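Local structure of superkiller protein 7 (Saccharomyces cerevisiae, 4ZKE) at residues 36-41 / 67-72; 30-35 / 106-111; 314-319 / 381-386. The protein binds GTP through an elongation-factor-like G domain and probably links the Ski complex to the exosome in cytoplasmic mRNA decay. One frame throughout, in Å; residues are numbered along the deposited sequence.

Interaction 1 (36-41 / 67-72). With GTP (guanosine-5'-triphosphate), chain C.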
loop_
_atom_site.group_PDB
_atom_site.type_symbol
_atom_site.label_atom_id
_atom_site.label_comp_id
_atom_site.label_asym_id
_atom_site.label_seq_id
_atom_site.Cartn_x
_atom_site.Cartn_y
_atom_site.Cartn_z
ATOM N N LEU A 36 5.040 10.213 -11.057
ATOM C CA LEU A 36 4.468 8.921 -11.380
ATOM C C LEU A 36 3.597 9.008 -12.638
ATOM O O LEU A 36 3.505 8.052 -13.409
ATOM C CB LEU A 36 3.678 8.413 -10.176
ATOM C CG LEU A 36 3.261 6.949 -10.111
ATOM C CD1 LEU A 36 4.445 6.064 -10.386
ATOM C CD2 LEU A 36 2.706 6.640 -8.734
ATOM N N GLY A 37 2.979 10.163 -12.857
ATOM C CA GLY A 37 2.259 10.411 -14.092
ATOM C C GLY A 37 3.213 10.513 -15.271
ATOM O O GLY A 37 2.924 10.018 -16.363
ATOM N N HIS A 38 4.361 11.149 -15.047
ATOM C CA HIS A 38 5.352 11.341 -16.100
ATOM C C HIS A 38 6.006 10.006 -16.448
ATOM O O HIS A 38 6.316 9.742 -17.609
ATOM C CB HIS A 38 6.405 12.368 -15.664
ATOM C CG HIS A 38 7.147 13.002 -16.801
ATOM N ND1 HIS A 38 7.675 14.273 -16.725
ATOM C CD2 HIS A 38 7.456 12.543 -18.038
ATOM C CE1 HIS A 38 8.272 14.570 -17.865
ATOM N NE2 HIS A 38 8.155 13.537 -18.678
ATOM N N LEU A 39 6.196 9.157 -15.443
ATOM C CA LEU A 39 6.752 7.828 -15.673
ATOM C C LEU A 39 5.841 7.026 -16.594
ATOM O O LEU A 39 6.307 6.413 -17.556
ATOM C CB LEU A 39 6.949 7.081 -14.353
ATOM C CG LEU A 39 7.546 5.674 -14.453
ATOM C CD1 LEU A 39 8.927 5.699 -15.103
ATOM C CD2 LEU A 39 7.614 5.037 -13.074
ATOM N N LEU A 40 4.544 7.037 -16.298
ATOM C CA LEU A 40 3.560 6.321 -17.107
ATOM C C LEU A 40 3.584 6.797 -18.554
ATOM O O LEU A 40 3.456 5.996 -19.479
ATOM C CB LEU A 40 2.154 6.494 -16.526
ATOM C CG LEU A 40 1.837 5.730 -15.240
ATOM C CD1 LEU A 40 0.488 6.162 -14.696
ATOM C CD2 LEU A 40 1.858 4.231 -15.478
ATOM N N TYR A 41 3.745 8.102 -18.744
ATOM C CA TYR A 41 3.851 8.669 -20.081
ATOM C C TYR A 41 5.110 8.172 -20.785
ATOM O O TYR A 41 5.089 7.885 -21.981
ATOM C CB TYR A 41 3.856 10.196 -20.020
ATOM C CG TYR A 41 4.061 10.845 -21.368
ATOM C CD1 TYR A 41 3.044 10.854 -22.314
ATOM C CD2 TYR A 41 5.269 11.443 -21.700
ATOM C CE1 TYR A 41 3.222 11.445 -23.548
ATOM C CE2 TYR A 41 5.458 12.035 -22.932
ATOM C CZ TYR A 41 4.430 12.034 -23.853
ATOM O OH TYR A 41 4.609 12.621 -25.084
ATOM N N ASN A 67 -0.464 20.343 -12.926
ATOM C CA ASN A 67 0.234 20.144 -14.192
ATOM C C ASN A 67 -0.401 18.950 -14.901
ATOM O O ASN A 67 -1.250 18.271 -14.328
ATOM C CB ASN A 67 1.736 19.931 -13.981
ATOM C CG ASN A 67 2.053 18.627 -13.278
ATOM O OD1 ASN A 67 2.067 17.561 -13.896
ATOM N ND2 ASN A 67 2.326 18.706 -11.982
ATOM N N SER A 68 0.008 18.690 -16.137
ATOM C CA SER A 68 -0.669 17.694 -16.963
ATOM C C SER A 68 -0.390 16.245 -16.546
ATOM O O SER A 68 -1.155 15.344 -16.892
ATOM C CB SER A 68 -0.283 17.884 -18.434
ATOM O OG SER A 68 1.121 17.845 -18.608
ATOM N N PHE A 69 0.693 16.014 -15.809
ATOM C CA PHE A 69 1.049 14.654 -15.408
ATOM C C PHE A 69 0.317 14.214 -14.139
ATOM O O PHE A 69 -0.184 13.092 -14.066
ATOM C CB PHE A 69 2.560 14.531 -15.205
ATOM C CG PHE A 69 3.354 14.661 -16.474
ATOM C CD1 PHE A 69 3.205 13.737 -17.494
ATOM C CD2 PHE A 69 4.254 15.701 -16.646
ATOM C CE1 PHE A 69 3.931 13.850 -18.663
ATOM C CE2 PHE A 69 4.982 15.818 -17.813
ATOM C CZ PHE A 69 4.821 14.890 -18.823
ATOM N N LYS A 70 0.249 15.091 -13.141
ATOM C CA LYS A 70 -0.353 14.718 -11.866
ATOM C C LYS A 70 -1.863 14.506 -11.985
ATOM O O LYS A 70 -2.447 13.741 -11.215
ATOM C CB LYS A 70 -0.057 15.772 -10.797
ATOM C CG LYS A 70 -0.590 17.152 -11.104
ATOM C CD LYS A 70 -0.379 18.092 -9.928
ATOM C CE LYS A 70 -1.359 17.816 -8.801
ATOM N NZ LYS A 70 -1.219 18.787 -7.675
ATOM N N VAL A 71 -2.494 15.171 -12.950
ATOM C CA VAL A 71 -3.933 15.016 -13.143
ATOM C C VAL A 71 -4.264 13.617 -13.665
ATOM O O VAL A 71 -5.421 13.199 -13.636
ATOM C CB VAL A 71 -4.515 16.079 -14.113
ATOM C CG1 VAL A 71 -4.475 17.463 -13.475
ATOM C CG2 VAL A 71 -3.780 16.072 -15.441
ATOM N N ILE A 72 -3.249 12.895 -14.133
ATOM C CA ILE A 72 -3.430 11.493 -14.503
ATOM C C ILE A 72 -3.763 10.671 -13.268
ATOM O O ILE A 72 -4.599 9.768 -13.322
ATOM C CB ILE A 72 -2.179 10.898 -15.173
ATOM C CG1 ILE A 72 -1.860 11.657 -16.458
ATOM C CG2 ILE A 72 -2.395 9.414 -15.483
ATOM C CD1 ILE A 72 -0.568 11.230 -17.137
HETATM P PG GTP C . 0.538 15.132 -2.484
HETATM O O1G GTP C . -0.423 14.397 -3.384
HETATM O O2G GTP C . -0.230 16.167 -1.697
HETATM O O3G GTP C . 1.221 14.185 -1.526
HETATM O O3B GTP C . 1.642 15.892 -3.377
HETATM P PB GTP C . 2.611 15.064 -4.356
HETATM O O1B GTP C . 1.793 14.050 -5.124
HETATM O O2B GTP C . 3.722 14.383 -3.592
HETATM O O3A GTP C . 3.231 16.150 -5.373
HETATM P PA GTP C . 2.452 16.791 -6.634
HETATM O O1A GTP C . 2.577 15.859 -7.810
HETATM O O2A GTP C . 1.008 17.118 -6.334
HETATM O "O5'" GTP C . 3.277 18.139 -6.939
HETATM C "C5'" GTP C . 3.327 19.220 -6.031
HETATM C "C4'" GTP C . 3.720 20.475 -6.801
HETATM O "O4'" GTP C . 5.087 20.375 -7.146
HETATM C "C3'" GTP C . 2.940 20.639 -8.093
HETATM O "O3'" GTP C . 2.501 21.970 -8.218
HETATM C "C2'" GTP C . 3.924 20.321 -9.196
HETATM O "O2'" GTP C . 3.724 21.150 -10.317
HETATM C "C1'" GTP C . 5.277 20.548 -8.538
HETATM N N9 GTP C . 6.289 19.587 -9.000
HETATM C C8 GTP C . 6.237 18.220 -8.937
HETATM N N7 GTP C . 7.386 17.728 -9.460
HETATM C C5 GTP C . 8.172 18.763 -9.837
HETATM C C6 GTP C . 9.436 18.834 -10.419
HETATM O O6 GTP C . 10.070 17.814 -10.690
HETATM N N1 GTP C . 9.978 20.069 -10.697
HETATM C C2 GTP C . 9.278 21.219 -10.398
HETATM N N2 GTP C . 9.802 22.409 -10.664
HETATM N N3 GTP C . 8.031 21.141 -9.823
HETATM C C4 GTP C . 7.488 19.935 -9.551
#
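The ring of His38 leaves its helix with CG anti to the backbone N (chi1 -159°). Phe69 comes from the other side with CG anti to its carbonyl carbon (chi1 -68°). The two torsions lay the rings over one another in an offset stack. The contact lies in the P-loop GTPase domain and joins helix 32-42 to the 67-72 turn beside the bound GTP. The ring centroids are 3.8 Å apart and the planes differ by 13°. Phe69 CZ sits over the middle of the imidazole, and the nearest atoms are His38 ND1 and Phe69 CE2, 3.3 Å apart. His38 CB adds a CH-pi contact over the same phenyl face. ND1 of His38 is hydrogen-bonded to Gly220 O, which fixes the rotation of the ring. Tyr41, one turn further along the helix, completes the aromatic cluster. Its CB lies 3.9 Å from Phe69 CE1, and its ring is oblique to the phenyl ring.

Gly37 allows the close approach of the backbones, with its CA 3.6 Å from Phe69 O. A CB here would point toward the 67-72 segment and clash with Phe69 O. Ile72 packs against the same glycine, its CD1 3.8 Å from Gly37 O. Its CG2 loosely meets Leu40 CD1, and its side chain also touches Leu54 of helix 48-60.

The turn itself is capped by Asn67. OD1 accepts from Phe69 N at 2.8 Å and from Lys70 N, and both donors come from the same side of the amide plane. ND2 of the same amide makes a weak hydrogen bond to the ribose O2' of GTP. Lys70 bends its chain so that NZ reaches GTP O2A on the alpha phosphate at 3.1 Å.

Interaction 2 (30-35 / 106-111); sequences AGKSTL and LIDTPG. With MG (magnesium ion), chain B; GTP (guanosine-5'-triphosphate), chain C.
Ser33 OG donates a hydrogen bond to the syn lone pair of Asp108 OD2 at 2.7 Å and binds the magnesium ion at 2.1 Å. This pair joins the probable P-loop (Walker A) at the start of helix 32-42 to the end of strand 102-108, where the sequence Asp-Thr-Pro-Gly matches the DxxG element of GTPases. Asp108 extends its carboxylate with CG anti to the backbone N (chi1 -170°), which brings it alongside the metal site without touching the ion. OD1 takes a hydrogen bond from water 1 at 2.6 Å, and the water also donates to Thr109 O. Water 1 is a magnesium ligand, so Asp108 acts in the second shell through both of its oxygens. GTP O1G and O1B, water 2 and Ser85 OG complete six ligands.

Lys32 reaches the phosphates by folding back. Its chain bends at chi3 (-68°) and again at chi4 (-64°), curling over the beta phosphate. NZ is gripped by three acceptors: GTP O2B at 2.7 Å, GTP O3G at 2.8 Å and the carbonyl O of Gly26. The bend also brings CE to 3.1 Å from Thr109 O. Gly111 N reaches O3G as well, through a weak bond. Thr34 holds GTP O1A with both its N and its OG1.

Negative phosphate oxygens thus meet a lysine, a metal ion and the amides at the start of a helix. Together these probably spread the phosphate charge. As in other GTPases, the 106-111 segment probably senses the gamma phosphate through Gly111 N and through the magnesium-bound water.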
loop_
_atom_site.group_PDB
_atom_site.type_symbol
_atom_site.label_atom_id
_atom_site.label_comp_id
_atom_site.label_asym_id
_atom_site.label_seq_id
_atom_site.Cartn_x
_atom_site.Cartn_y
_atom_site.Cartn_z
ATOM N N ALA A 30 5.683 16.823 -2.624
ATOM C CA ALA A 30 6.960 16.179 -2.927
ATOM C C ALA A 30 7.129 15.936 -4.428
ATOM O O ALA A 30 8.248 15.978 -4.946
ATOM C CB ALA A 30 7.082 14.870 -2.165
ATOM N N GLY A 31 6.018 15.680 -5.114
ATOM C CA GLY A 31 6.026 15.456 -6.550
ATOM C C GLY A 31 5.741 14.013 -6.923
ATOM O O GLY A 31 6.058 13.578 -8.029
ATOM N N LYS A 32 5.134 13.271 -6.003
ATOM C CA LYS A 32 4.840 11.860 -6.226
ATOM C C LYS A 32 3.892 11.647 -7.404
ATOM O O LYS A 32 4.179 10.864 -8.308
ATOM C CB LYS A 32 4.241 11.242 -4.962
ATOM C CG LYS A 32 5.139 11.363 -3.746
ATOM C CD LYS A 32 4.557 10.652 -2.541
ATOM C CE LYS A 32 3.303 11.328 -2.016
ATOM N NZ LYS A 32 3.572 12.698 -1.509
ATOM N N SER A 33 2.761 12.344 -7.392
ATOM C CA SER A 33 1.766 12.190 -8.445
ATOM C C SER A 33 2.316 12.656 -9.793
ATOM O O SER A 33 2.163 11.975 -10.804
ATOM C CB SER A 33 0.493 12.959 -8.094
ATOM O OG SER A 33 -0.122 12.423 -6.932
ATOM N N THR A 34 2.960 13.818 -9.798
ATOM C CA THR A 34 3.589 14.340 -11.006
ATOM C C THR A 34 4.577 13.336 -11.593
ATOM O O THR A 34 4.461 12.942 -12.754
ATOM C CB THR A 34 4.324 15.667 -10.722
ATOM O OG1 THR A 34 3.381 16.648 -10.275
ATOM C CG2 THR A 34 5.039 16.183 -11.970
ATOM N N LEU A 35 5.545 12.924 -10.778
ATOM C CA LEU A 35 6.602 12.027 -11.226
ATOM C C LEU A 35 6.024 10.736 -11.771
ATOM O O LEU A 35 6.448 10.227 -12.810
ATOM C CB LEU A 35 7.564 11.721 -10.077
ATOM C CG LEU A 35 8.767 10.838 -10.416
ATOM C CD1 LEU A 35 9.994 11.309 -9.644
ATOM C CD2 LEU A 35 8.480 9.374 -10.109
ATOM N N LEU A 106 2.474 0.169 -9.678
ATOM C CA LEU A 106 2.847 1.450 -9.096
ATOM C C LEU A 106 1.722 1.975 -8.206
ATOM O O LEU A 106 0.572 2.066 -8.641
ATOM C CB LEU A 106 3.162 2.459 -10.197
ATOM C CG LEU A 106 4.179 2.015 -11.255
ATOM C CD1 LEU A 106 4.259 3.028 -12.394
ATOM C CD2 LEU A 106 5.549 1.804 -10.633
ATOM N N ILE A 107 2.055 2.322 -6.965
ATOM C CA ILE A 107 1.053 2.802 -6.017
ATOM C C ILE A 107 1.353 4.217 -5.521
ATOM O O ILE A 107 2.400 4.480 -4.925
ATOM C CB ILE A 107 0.929 1.857 -4.806
ATOM C CG1 ILE A 107 0.509 0.461 -5.278
ATOM C CG2 ILE A 107 -0.091 2.402 -3.801
ATOM C CD1 ILE A 107 0.467 -0.585 -4.191
ATOM N N ASP A 108 0.408 5.118 -5.776
ATOM C CA ASP A 108 0.492 6.498 -5.317
ATOM C C ASP A 108 -0.199 6.618 -3.967
ATOM O O ASP A 108 -1.180 5.925 -3.707
ATOM C CB ASP A 108 -0.152 7.445 -6.337
ATOM C CG ASP A 108 0.118 8.911 -6.039
ATOM O OD1 ASP A 108 1.070 9.213 -5.286
ATOM O OD2 ASP A 108 -0.620 9.767 -6.572
ATOM N N THR A 109 0.322 7.482 -3.103
ATOM C CA THR A 109 -0.280 7.695 -1.792
ATOM C C THR A 109 -0.298 9.178 -1.461
ATOM O O THR A 109 0.560 9.929 -1.926
ATOM C CB THR A 109 0.473 6.938 -0.678
ATOM O OG1 THR A 109 1.771 7.512 -0.490
ATOM C CG2 THR A 109 0.611 5.465 -1.021
ATOM N N PRO A 110 -1.283 9.611 -0.660
ATOM C CA PRO A 110 -1.362 11.029 -0.304
ATOM C C PRO A 110 -0.319 11.412 0.738
ATOM O O PRO A 110 -0.007 10.604 1.613
ATOM C CB PRO A 110 -2.781 11.168 0.251
ATOM C CG PRO A 110 -3.098 9.828 0.800
ATOM C CD PRO A 110 -2.383 8.829 -0.068
ATOM N N GLY A 111 0.209 12.626 0.631
ATOM C CA GLY A 111 1.203 13.130 1.562
ATOM C C GLY A 111 0.643 14.074 2.614
ATOM O O GLY A 111 1.172 14.145 3.724
HETATM MG MG MG B . -0.184 13.341 -5.064
HETATM P PG GTP C . 0.538 15.132 -2.484
HETATM O O1G GTP C . -0.423 14.397 -3.384
HETATM O O2G GTP C . -0.230 16.167 -1.697
HETATM O O3G GTP C . 1.221 14.185 -1.526
HETATM O O3B GTP C . 1.642 15.892 -3.377
HETATM P PB GTP C . 2.611 15.064 -4.356
HETATM O O1B GTP C . 1.793 14.050 -5.124
HETATM O O2B GTP C . 3.722 14.383 -3.592
HETATM O O3A GTP C . 3.231 16.150 -5.373
HETATM P PA GTP C . 2.452 16.791 -6.634
HETATM O O1A GTP C . 2.577 15.859 -7.810
HETATM O O2A GTP C . 1.008 17.118 -6.334
HETATM O "O5'" GTP C . 3.277 18.139 -6.939
HETATM C "C5'" GTP C . 3.327 19.220 -6.031
HETATM C "C4'" GTP C . 3.720 20.475 -6.801
HETATM O "O4'" GTP C . 5.087 20.375 -7.146
HETATM C "C3'" GTP C . 2.940 20.639 -8.093
HETATM O "O3'" GTP C . 2.501 21.970 -8.218
HETATM C "C2'" GTP C . 3.924 20.321 -9.196
HETATM O "O2'" GTP C . 3.724 21.150 -10.317
HETATM C "C1'" GTP C . 5.277 20.548 -8.538
HETATM N N9 GTP C . 6.289 19.587 -9.000
HETATM C C8 GTP C . 6.237 18.220 -8.937
HETATM N N7 GTP C . 7.386 17.728 -9.460
HETATM C C5 GTP C . 8.172 18.763 -9.837
HETATM C C6 GTP C . 9.436 18.834 -10.419
HETATM O O6 GTP C . 10.070 17.814 -10.690
HETATM N N1 GTP C . 9.978 20.069 -10.697
HETATM C C2 GTP C . 9.278 21.219 -10.398
HETATM N N2 GTP C . 9.802 22.409 -10.664
HETATM N N3 GTP C . 8.031 21.141 -9.823
HETATM C C4 GTP C . 7.488 19.935 -9.551
HETATM O O HOH W 1 0.453 11.511 -4.224
HETATM O O HOH W 2 -0.832 15.023 -6.223
#

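Interaction 3 (314-319 / 381-386); sequences TIEIHT and IIIHSR
Strands 314-318 and 381-384 pair antiparallel at 152°, with Glu316 opposite Ile383 and His318 opposite Ile381 as hydrogen-bonded pairs and Ile317 opposite Ile382 as a non-hydrogen-bonded one. Glu316 N to Ile383 O is 2.7 Å, and Ile383 N returns a bond to Glu316 O. His318 N bonds to Ile381 O, but the return bond is weak. Beyond the strand, Ser385 N still bonds to Thr314 O.

Glu316 is the centre of the polar side chains. Its extended chain brings the carboxylate to Arg386, whose NE makes a salt bridge to OE1 at 3.3 Å along the syn lone pair. The carboxylate and guanidinium planes are 50° apart. His318 NE2 donates to the anti lone pair of the same OE1 at 2.8 Å, with the oxygen in the imidazole plane. OE2 is met from above the carboxylate plane by Arg386 N at 2.7 Å. Three N-H groups therefore hold this buried acid. A leucine here would probably leave the Arg386 charge without its mate and His318 NE2 without its acceptor, setting the ring free to turn. CD1 of Ile383 lies beside this group, 3.7 Å from Glu316 OE1.

On the face of Ile317 and Ile382 the contact is apolar. Ile382 CD1 lies 3.6 Å from Ile315 CD1 and loosely meets Ile317 CG1. At the strand end, His384 lays one face of its ring over Thr314 O.

The pair belongs to the closed antiparallel barrel of Ski7 domain II. Strand 325-335 flanks 314-318, and strand 280-288 meets 381-384 through Gly281. Leu401 of strand 400-404 and Ile472 of strand 469-473 cover the face that carries Ile381.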
loop_
_atom_site.group_PDB
_atom_site.type_symbol
_atom_site.label_atom_id
_atom_site.label_comp_id
_atom_site.label_asym_id
_atom_site.label_seq_id
_atom_site.Cartn_x
_atom_site.Cartn_y
_atom_site.Cartn_z
ATOM N N THR A 314 -17.808 -21.305 -3.820
ATOM C CA THR A 314 -18.490 -20.763 -2.654
ATOM C C THR A 314 -17.470 -20.066 -1.764
ATOM O O THR A 314 -16.355 -20.558 -1.590
ATOM C CB THR A 314 -19.218 -21.862 -1.850
ATOM O OG1 THR A 314 -20.024 -22.650 -2.733
ATOM C CG2 THR A 314 -20.112 -21.245 -0.775
ATOM N N ILE A 315 -17.862 -18.922 -1.208
ATOM C CA ILE A 315 -16.974 -18.113 -0.377
ATOM C C ILE A 315 -17.658 -17.654 0.910
ATOM O O ILE A 315 -18.880 -17.742 1.042
ATOM C CB ILE A 315 -16.459 -16.870 -1.148
ATOM C CG1 ILE A 315 -17.615 -16.070 -1.769
ATOM C CG2 ILE A 315 -15.481 -17.294 -2.239
ATOM C CD1 ILE A 315 -18.227 -15.017 -0.858
ATOM N N GLU A 316 -16.848 -17.182 1.856
ATOM C CA GLU A 316 -17.335 -16.564 3.089
ATOM C C GLU A 316 -16.862 -15.117 3.170
ATOM O O GLU A 316 -15.681 -14.840 2.977
ATOM C CB GLU A 316 -16.841 -17.325 4.324
ATOM C CG GLU A 316 -17.582 -18.613 4.633
ATOM C CD GLU A 316 -16.905 -19.418 5.734
ATOM O OE1 GLU A 316 -16.203 -18.813 6.573
ATOM O OE2 GLU A 316 -17.067 -20.655 5.758
ATOM N N ILE A 317 -17.782 -14.203 3.460
ATOM C CA ILE A 317 -17.435 -12.807 3.702
ATOM C C ILE A 317 -17.574 -12.518 5.189
ATOM O O ILE A 317 -18.667 -12.616 5.745
ATOM C CB ILE A 317 -18.326 -11.836 2.899
ATOM C CG1 ILE A 317 -18.190 -12.112 1.400
ATOM C CG2 ILE A 317 -17.949 -10.385 3.210
ATOM C CD1 ILE A 317 -19.140 -11.310 0.527
ATOM N N HIS A 318 -16.465 -12.155 5.824
ATOM C CA HIS A 318 -16.459 -11.863 7.253
ATOM C C HIS A 318 -16.318 -10.369 7.502
ATOM O O HIS A 318 -15.320 -9.756 7.122
ATOM C CB HIS A 318 -15.333 -12.629 7.945
ATOM C CG HIS A 318 -15.552 -14.108 7.979
ATOM N ND1 HIS A 318 -16.178 -14.743 9.029
ATOM C CD2 HIS A 318 -15.248 -15.075 7.081
ATOM C CE1 HIS A 318 -16.242 -16.040 8.782
ATOM N NE2 HIS A 318 -15.684 -16.267 7.606
ATOM N N THR A 319 -17.329 -9.789 8.138
ATOM C CA THR A 319 -17.348 -8.356 8.391
ATOM C C THR A 319 -16.605 -7.993 9.667
ATOM O O THR A 319 -16.301 -8.852 10.495
ATOM C CB THR A 319 -18.783 -7.820 8.508
ATOM O OG1 THR A 319 -19.370 -8.289 9.729
ATOM C CG2 THR A 319 -19.628 -8.268 7.326
ATOM N N ILE A 381 -12.614 -9.273 5.007
ATOM C CA ILE A 381 -11.906 -10.307 4.268
ATOM C C ILE A 381 -12.873 -11.290 3.632
ATOM O O ILE A 381 -14.013 -11.448 4.076
ATOM C CB ILE A 381 -10.919 -11.086 5.167
ATOM C CG1 ILE A 381 -11.648 -11.748 6.336
ATOM C CG2 ILE A 381 -9.831 -10.157 5.688
ATOM C CD1 ILE A 381 -10.893 -12.920 6.912
ATOM N N ILE A 382 -12.395 -11.949 2.584
ATOM C CA ILE A 382 -13.155 -12.983 1.911
ATOM C C ILE A 382 -12.281 -14.232 1.801
ATOM O O ILE A 382 -11.103 -14.149 1.451
ATOM C CB ILE A 382 -13.640 -12.510 0.517
ATOM C CG1 ILE A 382 -14.475 -13.596 -0.161
ATOM C CG2 ILE A 382 -12.461 -12.095 -0.366
ATOM C CD1 ILE A 382 -15.231 -13.102 -1.376
ATOM N N ILE A 383 -12.861 -15.380 2.139
ATOM C CA ILE A 383 -12.161 -16.658 2.066
ATOM C C ILE A 383 -13.049 -17.703 1.403
ATOM O O ILE A 383 -14.242 -17.475 1.204
ATOM C CB ILE A 383 -11.743 -17.161 3.466
ATOM C CG1 ILE A 383 -12.970 -17.309 4.372
ATOM C CG2 ILE A 383 -10.728 -16.203 4.084
ATOM C CD1 ILE A 383 -12.684 -17.977 5.699
ATOM N N HIS A 384 -12.465 -18.846 1.058
ATOM C CA HIS A 384 -13.251 -19.953 0.533
ATOM C C HIS A 384 -14.141 -20.490 1.646
ATOM O O HIS A 384 -13.756 -20.488 2.816
ATOM C CB HIS A 384 -12.358 -21.062 -0.025
ATOM C CG HIS A 384 -13.106 -22.087 -0.819
ATOM N ND1 HIS A 384 -13.608 -23.244 -0.262
ATOM C CD2 HIS A 384 -13.451 -22.122 -2.129
ATOM C CE1 HIS A 384 -14.223 -23.950 -1.194
ATOM N NE2 HIS A 384 -14.143 -23.291 -2.336
ATOM N N SER A 385 -15.334 -20.942 1.282
ATOM C CA SER A 385 -16.298 -21.392 2.273
ATOM C C SER A 385 -15.815 -22.638 3.004
ATOM O O SER A 385 -15.333 -23.591 2.390
ATOM C CB SER A 385 -17.650 -21.661 1.617
ATOM O OG SER A 385 -18.565 -22.201 2.551
ATOM N N ARG A 386 -15.937 -22.607 4.326
ATOM C CA ARG A 386 -15.645 -23.762 5.162
ATOM C C ARG A 386 -16.932 -24.570 5.323
ATOM O O ARG A 386 -17.457 -24.726 6.426
ATOM C CB ARG A 386 -15.084 -23.313 6.514
ATOM C CG ARG A 386 -13.887 -22.370 6.386
ATOM C CD ARG A 386 -13.386 -21.867 7.733
ATOM N NE ARG A 386 -14.218 -20.796 8.278
ATOM C CZ ARG A 386 -13.987 -20.181 9.435
ATOM N NH1 ARG A 386 -12.943 -20.525 10.181
ATOM N NH2 ARG A 386 -14.800 -19.220 9.852
#

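Interactions 1 and 2 belong to one GTP site. Their centres are about 10 Å apart and both use helix 32-42, with interaction 1 nested in the chain loop that interaction 2 closes. Interaction 2 holds the beta and gamma phosphates and the magnesium ion, and it shares the alpha phosphate with interaction 1, which also reaches the ribose. They join directly, with Asn67 ND2 2.9 Å from Thr34 OG1 in a probable hydrogen bond and Leu36 CD1 3.6 Å from Leu106 CD1. Interaction 3 is separate, in the domain II barrel. Its nearest atoms are about 17 Å from interaction 2 and about 25 Å from interaction 1, so it has no direct part in the nucleotide site.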